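Local coordinates for protein orotidine 5'-phosphate decarboxylase (Streptomyces avermitilis, PDB 3V75) that probably catalyses the decarboxylation of orotidine 5'-phosphate to UMP, the last step of de novo UMP biosynthesis, on a TIM-barrel fold, at residues A[205-211]-A[234-238]; A[221-225]-A[246-250]; A[37-41]-A[290-295]. All coordinates share one frame; numbering follows the deposited sequence.

Contact 1: residues A[205-211]-A[234-238]; sequences AAENAGE and DINGP
Asn236 and Asn208 each donate a side-chain amide N-H to backbone carbonyls of the other segment, in a TIM-barrel contact between the C-terminal end of helix 196-207 with the turn after it, and the loop leading into strand 239-241. One nitrogen, Asn236 ND2, grips two carbonyls of 205-211. It meets Glu211 O at 2.8 Å, almost straight (171° at the hydrogen), in the carbonyl plane and on a lone pair. Its bond to Asn208 O, at 2.9 Å, is more bent, and the donor stands above that carbonyl's plane. The opposite face of Asn208 O takes Glu211 N, the closing bond of a type II turn from Asn208 to Glu211, so Asn236 ties both ends of the turn. Gly210 supplies the positive phi of this turn. In Asn236, CG lies anti to the backbone N (chi1 -169°), which carries the amide across to the turn. In return, Asn208 ND2 donates to Ile235 O at 3.0 Å. The CA-H of Ala205 meets the same oxygen, with Ala205 CA 3.5 Å from Ile235 O, and Ala205 CB lies 4.2 Å from Ile235 CB. Gly237 runs close by; a side chain there would collide with Asn208 ND2. Farther out, Ile235 rests on Leu201 and Leu204 of the helix, and Asn208 ND2 also bonds Phe217 O at the start of strand 217-221, which fixes the amide's rotation.

Contact 2: residues A[221-225]-A[246-250]; sequences VGATL and AQGAA
Thr224 and Ala249 bring two beta turns together, their CA atoms 5.7 Å apart: a type I turn from Gly222 to Leu225 faces a type II turn from Ala246 to Ala249, and no direct hydrogen bond joins them. The second turn is closed by Ala249 N to Ala246 O, with Gly248 at the position of positive phi, where a CB would run into the carbonyl oxygen of Gln247.

The side-chain contact is made of methyl groups. Thr224 CG2 reaches Ala246 CB and Ala249 CB, both at 3.8 Å, so a single methyl touches the two ends of the facing turn. Its place follows from chi1 of 60°: CG2 stands anti to the carbonyl carbon, while OG1 takes the position between N and C and makes a weak hydrogen bond with Ser178 OG. Ala249 CB meets a second methyl, Ala223 CB, at 3.9 Å.

Water carries the polar link. Water 1 lies between Ala223 O and Gly248 O, 2.7 Å from each of these oxygens. Water 2 bonds Gln247 O at 2.9 Å and, weakly, Thr224 O at 3.4 Å, giving a second bridge between carbonyls.

Both turns follow barrel strands at their C-terminal ends, the side where TIM barrels place their active sites. Val221 ends strand 217-221 and pairs by backbone with Leu240 of strand 239-241, Gly222 pairs with Leu176 of strand 170-176, and Phe258 of helix 254-258 packs on Val221 and Ala223.

Contact 3: residues A[37-41]-A[290-295]; sequences DRGPL and FAEEIR
Pro40 and Leu41 lie against helix 280-299 in a contact without hydrogen bonds between the segments. In its apolar part, the proline ring and the Ile294 side chain lie alongside each other, pointing opposite ways, with Pro40 CG 3.7 Å from Ile294 CG2. The same ring reaches the helix backbone: Pro40 CD is 3.6 Å from Ala291 O and Pro40 CG 3.6 Å from Arg295 N, a hydrogen-bonded pair of the helix. Pro40 CD also meets Arg295 CB at 3.9 Å. Without CG and CD, as with an alanine here, the cover over Ile294 CG2 and Arg295 CB would probably be lost and the turn freer to open.

Leu41's chi1 of -177° swings its branch toward the helix, where both methyls meet Phe290 CB, Leu41 CD1 at 4.0 Å. It crosses Ile294 at about a right angle, and its CB rests on Ala291 CB. Leu41, Phe290 and Ile294 also touch strand 265-269, through Val269 or Pro267.

Charge stays within the helix: in one of its two conformers, Arg295 grips Glu292 OE1 side-on with NE and NH2, taking its guanidinium away from Pro40.

In the backbone, Gly39 leaves helix 27-38 at positive phi (107°), and a CB there would press on Ala291 CB, 3.0 Å away. Pro40 then centres an inverse gamma turn, its Leu41 N to Gly39 O bond weak. Pro40 O is buried without a polar partner, 3.5 Å from Ile294 CD1.

Opposite ends of the sequence thus meet where the chain enters the first barrel strand, 42-45, beside the seam that closes a TIM barrel.

In the fold
The three contacts divide between the two ends of the barrel. Both segments of contact 1 and segment 37-41 of contact 3 lead into strands, whereas contact 2 joins loops that leave strands 217-221 and 239-241. Contacts 1 and 2 thus bracket the same two neighbouring strands, and their segments alternate along the chain; their centres are about 23 Å apart and their nearest atoms about 7 Å. Contact 3 spans nearly the whole sequence, with the other two between its segments. Its centre lies about 17 Å from that of contact 2 and about 23 Å from that of contact 1. None touches another, and all lie away from Lys119, the predicted proton donor on strand 113-120.

Contact 1: residues A[205-211]-A[234-238]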
loop_
_atom_site.group_PDB
_atom_site.type_symbol
_atom_site.label_atom_id
_atom_site.label_comp_id
_atom_site.label_asym_id
_atom_site.label_seq_id
_atom_site.Cartn_x
_atom_site.Cartn_y
_atom_site.Cartn_z
ATOM N N ALA A 205 2.939 -21.755 -3.475
ATOM C CA ALA A 205 2.941 -23.210 -3.317
ATOM C C ALA A 205 4.270 -23.650 -2.706
ATOM O O ALA A 205 4.304 -24.505 -1.787
ATOM C CB ALA A 205 2.694 -23.916 -4.638
ATOM N N ALA A 206 5.364 -23.038 -3.157
ATOM C CA ALA A 206 6.680 -23.393 -2.606
ATOM C C ALA A 206 6.771 -22.948 -1.149
ATOM O O ALA A 206 7.313 -23.670 -0.300
ATOM C CB ALA A 206 7.808 -22.795 -3.430
ATOM N N GLU A 207 6.205 -21.785 -0.847
ATOM C CA GLU A 207 6.241 -21.246 0.513
ATOM C C GLU A 207 5.537 -22.147 1.516
ATOM O O GLU A 207 5.918 -22.231 2.676
ATOM C CB GLU A 207 5.611 -19.849 0.554
ATOM C CG GLU A 207 6.042 -19.042 1.740
ATOM C CD GLU A 207 7.499 -18.592 1.606
ATOM O OE1 GLU A 207 7.827 -17.826 0.653
ATOM O OE2 GLU A 207 8.330 -18.987 2.447
ATOM N N ASN A 208 4.476 -22.807 1.048
ATOM C CA ASN A 208 3.614 -23.610 1.920
ATOM C C ASN A 208 3.948 -25.078 1.900
ATOM O O ASN A 208 3.237 -25.869 2.541
ATOM C CB ASN A 208 2.136 -23.473 1.475
ATOM C CG ASN A 208 1.622 -22.073 1.660
ATOM O OD1 ASN A 208 1.880 -21.447 2.721
ATOM N ND2 ASN A 208 0.931 -21.538 0.648
ATOM N N ALA A 209 4.966 -25.482 1.146
ATOM C CA ALA A 209 5.189 -26.901 0.873
ATOM C C ALA A 209 5.226 -27.707 2.151
ATOM O O ALA A 209 6.013 -27.387 3.074
ATOM C CB ALA A 209 6.486 -27.103 0.121
ATOM N N GLY A 210 4.386 -28.738 2.226
ATOM C CA GLY A 210 4.407 -29.647 3.360
ATOM C C GLY A 210 3.709 -29.192 4.625
ATOM O O GLY A 210 3.636 -29.972 5.570
ATOM N N GLU A 211 3.182 -27.964 4.671
ATOM C CA GLU A 211 2.531 -27.468 5.885
ATOM C C GLU A 211 1.146 -28.083 6.002
ATOM O O GLU A 211 0.398 -28.132 5.019
ATOM C CB GLU A 211 2.354 -25.965 5.852
ATOM C CG GLU A 211 3.645 -25.286 5.972
ATOM C CD GLU A 211 4.155 -25.284 7.424
ATOM O OE1 GLU A 211 3.327 -25.139 8.357
ATOM O OE2 GLU A 211 5.372 -25.418 7.623
ATOM N N ASP A 234 -4.009 -24.924 -6.413
ATOM C CA ASP A 234 -3.565 -25.937 -5.446
ATOM C C ASP A 234 -2.272 -25.413 -4.812
ATOM O O ASP A 234 -1.217 -25.998 -5.122
ATOM C CB ASP A 234 -3.199 -27.263 -6.172
ATOM C CG ASP A 234 -3.009 -28.461 -5.203
ATOM O OD1 ASP A 234 -3.130 -28.257 -3.986
ATOM O OD2 ASP A 234 -2.739 -29.608 -5.683
ATOM N N ILE A 235 -2.298 -24.355 -4.007
ATOM C CA ILE A 235 -1.063 -23.777 -3.440
ATOM C C ILE A 235 -0.864 -24.139 -1.978
ATOM O O ILE A 235 0.069 -23.646 -1.332
ATOM C CB ILE A 235 -1.030 -22.242 -3.608
ATOM C CG1 ILE A 235 -2.191 -21.585 -2.864
ATOM C CG2 ILE A 235 -1.057 -21.906 -5.098
ATOM C CD1 ILE A 235 -2.073 -20.068 -2.707
ATOM N N ASN A 236 -1.710 -25.016 -1.450
ATOM C CA ASN A 236 -1.661 -25.376 -0.020
ATOM C C ASN A 236 -1.664 -24.135 0.871
ATOM O O ASN A 236 -0.994 -24.076 1.934
ATOM C CB ASN A 236 -0.485 -26.303 0.332
ATOM C CG ASN A 236 -0.608 -26.856 1.727
ATOM O OD1 ASN A 236 -1.733 -27.139 2.182
ATOM N ND2 ASN A 236 0.507 -26.966 2.448
ATOM N N GLY A 237 -2.434 -23.131 0.450
ATOM C CA GLY A 237 -2.645 -21.940 1.259
ATOM C C GLY A 237 -4.009 -21.352 0.973
ATOM O O GLY A 237 -4.679 -21.748 0.002
ATOM N N PRO A 238 -4.450 -20.447 1.836
ATOM C CA PRO A 238 -5.827 -19.939 1.734
ATOM C C PRO A 238 -5.984 -19.006 0.527
ATOM O O PRO A 238 -5.019 -18.300 0.117
ATOM C CB PRO A 238 -6.024 -19.176 3.043
ATOM C CG PRO A 238 -4.604 -18.770 3.471
ATOM C CD PRO A 238 -3.719 -19.921 3.004
#

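Contact 2: residues A[221-225]-A[246-250]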
loop_
_atom_site.group_PDB
_atom_site.type_symbol
_atom_site.label_atom_id
_atom_site.label_comp_id
_atom_site.label_asym_id
_atom_site.label_seq_id
_atom_site.Cartn_x
_atom_site.Cartn_y
_atom_site.Cartn_z
ATOM N N VAL A 221 -7.710 -13.991 -4.841
ATOM C CA VAL A 221 -8.217 -14.524 -6.116
ATOM C C VAL A 221 -9.699 -14.184 -6.172
ATOM O O VAL A 221 -10.495 -14.704 -5.367
ATOM C CB VAL A 221 -8.058 -16.047 -6.180
ATOM C CG1 VAL A 221 -8.550 -16.602 -7.525
ATOM C CG2 VAL A 221 -6.581 -16.424 -6.003
ATOM N N GLY A 222 -10.069 -13.293 -7.077
ATOM C CA GLY A 222 -11.444 -12.815 -7.161
ATOM C C GLY A 222 -12.431 -13.900 -7.568
ATOM O O GLY A 222 -12.197 -14.625 -8.556
ATOM N N ALA A 223 -13.529 -14.013 -6.796
ATOM C CA ALA A 223 -14.512 -15.089 -7.013
ATOM C C ALA A 223 -15.326 -14.894 -8.278
ATOM O O ALA A 223 -16.010 -15.827 -8.711
ATOM C CB ALA A 223 -15.477 -15.207 -5.815
ATOM N N THR A 224 -15.330 -13.684 -8.839
ATOM C CA THR A 224 -16.145 -13.432 -10.032
ATOM C C THR A 224 -15.347 -13.581 -11.331
ATOM O O THR A 224 -15.875 -13.319 -12.414
ATOM C CB THR A 224 -16.813 -12.038 -10.008
ATOM O OG1 THR A 224 -15.803 -11.019 -9.946
ATOM C CG2 THR A 224 -17.729 -11.884 -8.793
ATOM N N LEU A 225 -14.079 -13.969 -11.249
ATOM C CA LEU A 225 -13.307 -14.211 -12.468
ATOM C C LEU A 225 -13.769 -15.467 -13.209
ATOM O O LEU A 225 -14.214 -16.430 -12.574
ATOM C CB LEU A 225 -11.819 -14.344 -12.115
ATOM C CG LEU A 225 -11.172 -13.002 -11.798
ATOM C CD1 LEU A 225 -9.808 -13.224 -11.143
ATOM C CD2 LEU A 225 -11.014 -12.203 -13.082
ATOM N N ALA A 246 -21.966 -11.429 -5.295
ATOM C CA ALA A 246 -22.081 -10.863 -6.655
ATOM C C ALA A 246 -22.571 -11.925 -7.617
ATOM O O ALA A 246 -22.461 -13.107 -7.354
ATOM C CB ALA A 246 -20.745 -10.329 -7.143
ATOM N N GLN A 247 -23.116 -11.483 -8.744
ATOM C CA GLN A 247 -23.558 -12.401 -9.782
ATOM C C GLN A 247 -22.481 -13.457 -10.106
ATOM O O GLN A 247 -21.333 -13.103 -10.389
ATOM C CB GLN A 247 -23.922 -11.552 -11.020
ATOM C CG GLN A 247 -24.224 -12.313 -12.281
ATOM C CD GLN A 247 -25.255 -13.385 -12.024
ATOM O OE1 GLN A 247 -26.390 -13.081 -11.587
ATOM N NE2 GLN A 247 -24.867 -14.677 -12.252
ATOM N N GLY A 248 -22.837 -14.749 -10.037
ATOM C CA GLY A 248 -21.893 -15.818 -10.371
ATOM C C GLY A 248 -20.987 -16.207 -9.216
ATOM O O GLY A 248 -20.170 -17.151 -9.348
ATOM N N ALA A 249 -21.081 -15.454 -8.108
ATOM C CA ALA A 249 -20.303 -15.726 -6.904
ATOM C C ALA A 249 -21.215 -15.787 -5.685
ATOM O O ALA A 249 -20.863 -15.363 -4.567
ATOM C CB ALA A 249 -19.201 -14.709 -6.691
ATOM N N ALA A 250 -22.384 -16.356 -5.896
ATOM C CA ALA A 250 -23.203 -16.747 -4.787
ATOM C C ALA A 250 -22.507 -17.954 -4.115
ATOM O O ALA A 250 -21.724 -18.659 -4.759
ATOM C CB ALA A 250 -24.582 -17.147 -5.330
HETATM O O HOH W 1 -17.909 -16.298 -10.515
HETATM O O HOH W 2 -19.138 -14.159 -11.988
#

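Contact 3: residues A[37-41]-A[290-295]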
loop_
_atom_site.group_PDB
_atom_site.type_symbol
_atom_site.label_atom_id
_atom_site.label_comp_id
_atom_site.label_asym_id
_atom_site.label_seq_id
_atom_site.Cartn_x
_atom_site.Cartn_y
_atom_site.Cartn_z
ATOM N N ASP A 37 -14.997 -24.267 12.789
ATOM C CA ASP A 37 -15.728 -24.029 14.042
ATOM C C ASP A 37 -16.860 -23.013 13.848
ATOM O O ASP A 37 -17.973 -23.229 14.310
ATOM C CB ASP A 37 -14.791 -23.488 15.132
ATOM C CG ASP A 37 -13.828 -24.539 15.690
ATOM O OD1 ASP A 37 -13.985 -25.745 15.453
ATOM O OD2 ASP A 37 -12.860 -24.112 16.367
ATOM N N ARG A 38 -16.584 -21.897 13.191
ATOM C CA ARG A 38 -17.552 -20.814 13.079
ATOM C C ARG A 38 -18.209 -20.737 11.710
ATOM O O ARG A 38 -19.156 -19.956 11.530
ATOM C CB ARG A 38 -16.884 -19.467 13.390
ATOM C CG ARG A 38 -16.453 -19.339 14.833
ATOM C CD ARG A 38 -15.960 -17.946 15.104
ATOM N NE ARG A 38 -15.672 -17.743 16.527
ATOM C CZ ARG A 38 -15.435 -16.547 17.073
ATOM N NH1 ARG A 38 -15.460 -15.446 16.310
ATOM N NH2 ARG A 38 -15.204 -16.448 18.388
ATOM N N GLY A 39 -17.681 -21.494 10.747
ATOM C CA GLY A 39 -18.226 -21.505 9.393
ATOM C C GLY A 39 -17.314 -20.764 8.427
ATOM O O GLY A 39 -16.524 -19.875 8.825
ATOM N N PRO A 40 -17.399 -21.122 7.143
ATOM C CA PRO A 40 -16.468 -20.577 6.150
ATOM C C PRO A 40 -16.903 -19.184 5.646
ATOM O O PRO A 40 -17.467 -19.046 4.552
ATOM C CB PRO A 40 -16.495 -21.626 5.026
ATOM C CG PRO A 40 -17.883 -22.196 5.133
ATOM C CD PRO A 40 -18.232 -22.204 6.606
ATOM N N LEU A 41 -16.568 -18.155 6.403
ATOM C CA LEU A 41 -16.955 -16.818 6.022
ATOM C C LEU A 41 -15.999 -15.789 6.613
ATOM O O LEU A 41 -15.615 -15.885 7.785
ATOM C CB LEU A 41 -18.375 -16.519 6.523
ATOM C CG LEU A 41 -18.948 -15.135 6.126
ATOM C CD1 LEU A 41 -19.103 -15.089 4.644
ATOM C CD2 LEU A 41 -20.274 -14.837 6.838
ATOM N N PHE A 290 -24.991 -16.699 5.107
ATOM C CA PHE A 290 -23.879 -16.877 4.173
ATOM C C PHE A 290 -22.987 -18.035 4.584
ATOM O O PHE A 290 -22.648 -18.875 3.743
ATOM C CB PHE A 290 -23.033 -15.611 4.019
ATOM C CG PHE A 290 -23.577 -14.644 3.013
ATOM C CD1 PHE A 290 -23.331 -14.835 1.664
ATOM C CD2 PHE A 290 -24.358 -13.566 3.399
ATOM C CE1 PHE A 290 -23.819 -13.950 0.706
ATOM C CE2 PHE A 290 -24.866 -12.689 2.453
ATOM C CZ PHE A 290 -24.589 -12.877 1.106
ATOM N N ALA A 291 -22.594 -18.081 5.856
ATOM C CA ALA A 291 -21.674 -19.130 6.281
ATOM C C ALA A 291 -22.306 -20.494 6.064
ATOM O O ALA A 291 -21.636 -21.460 5.623
ATOM C CB ALA A 291 -21.290 -18.953 7.729
ATOM N N GLU A 292 -23.598 -20.617 6.383
ATOM C CA GLU A 292 -24.246 -21.918 6.219
ATOM C C GLU A 292 -24.387 -22.317 4.766
ATOM O O GLU A 292 -24.211 -23.496 4.413
ATOM C CB GLU A 292 -25.616 -21.934 6.888
ATOM C CG GLU A 292 -26.353 -23.229 6.663
ATOM C CD GLU A 292 -25.508 -24.497 7.051
ATOM O OE1 GLU A 292 -25.647 -25.571 6.393
ATOM O OE2 GLU A 292 -24.678 -24.433 8.009
ATOM N N GLU A 293 -24.735 -21.356 3.910
ATOM C CA GLU A 293 -24.876 -21.688 2.497
ATOM C C GLU A 293 -23.552 -22.097 1.872
ATOM O O GLU A 293 -23.502 -23.001 1.020
ATOM C CB GLU A 293 -25.420 -20.506 1.720
ATOM C CG GLU A 293 -26.871 -20.243 2.041
ATOM C CD GLU A 293 -27.387 -18.982 1.312
ATOM O OE1 GLU A 293 -26.608 -18.186 0.724
ATOM O OE2 GLU A 293 -28.612 -18.757 1.405
ATOM N N ILE A 294 -22.479 -21.412 2.265
ATOM C CA ILE A 294 -21.161 -21.771 1.754
ATOM C C ILE A 294 -20.760 -23.152 2.295
ATOM O O ILE A 294 -20.323 -24.010 1.529
ATOM C CB ILE A 294 -20.119 -20.723 2.128
ATOM C CG1 ILE A 294 -20.486 -19.382 1.475
ATOM C CG2 ILE A 294 -18.716 -21.200 1.687
ATOM C CD1 ILE A 294 -19.699 -18.188 2.017
ATOM N N ARG A 295 -20.945 -23.380 3.601
ATOM C CA ARG A 295 -20.654 -24.682 4.202
ATOM C C ARG A 295 -21.359 -25.790 3.438
ATOM O O ARG A 295 -20.760 -26.813 3.093
ATOM C CB ARG A 295 -21.074 -24.707 5.694
ATOM C CG ARG A 295 -20.567 -25.918 6.500
ATOM C CD ARG A 295 -21.593 -26.375 7.551
ATOM N NE ARG A 295 -22.839 -26.728 6.864
ATOM C CZ ARG A 295 -23.111 -27.915 6.297
ATOM N NH1 ARG A 295 -22.253 -28.945 6.384
ATOM N NH2 ARG A 295 -24.261 -28.062 5.673
#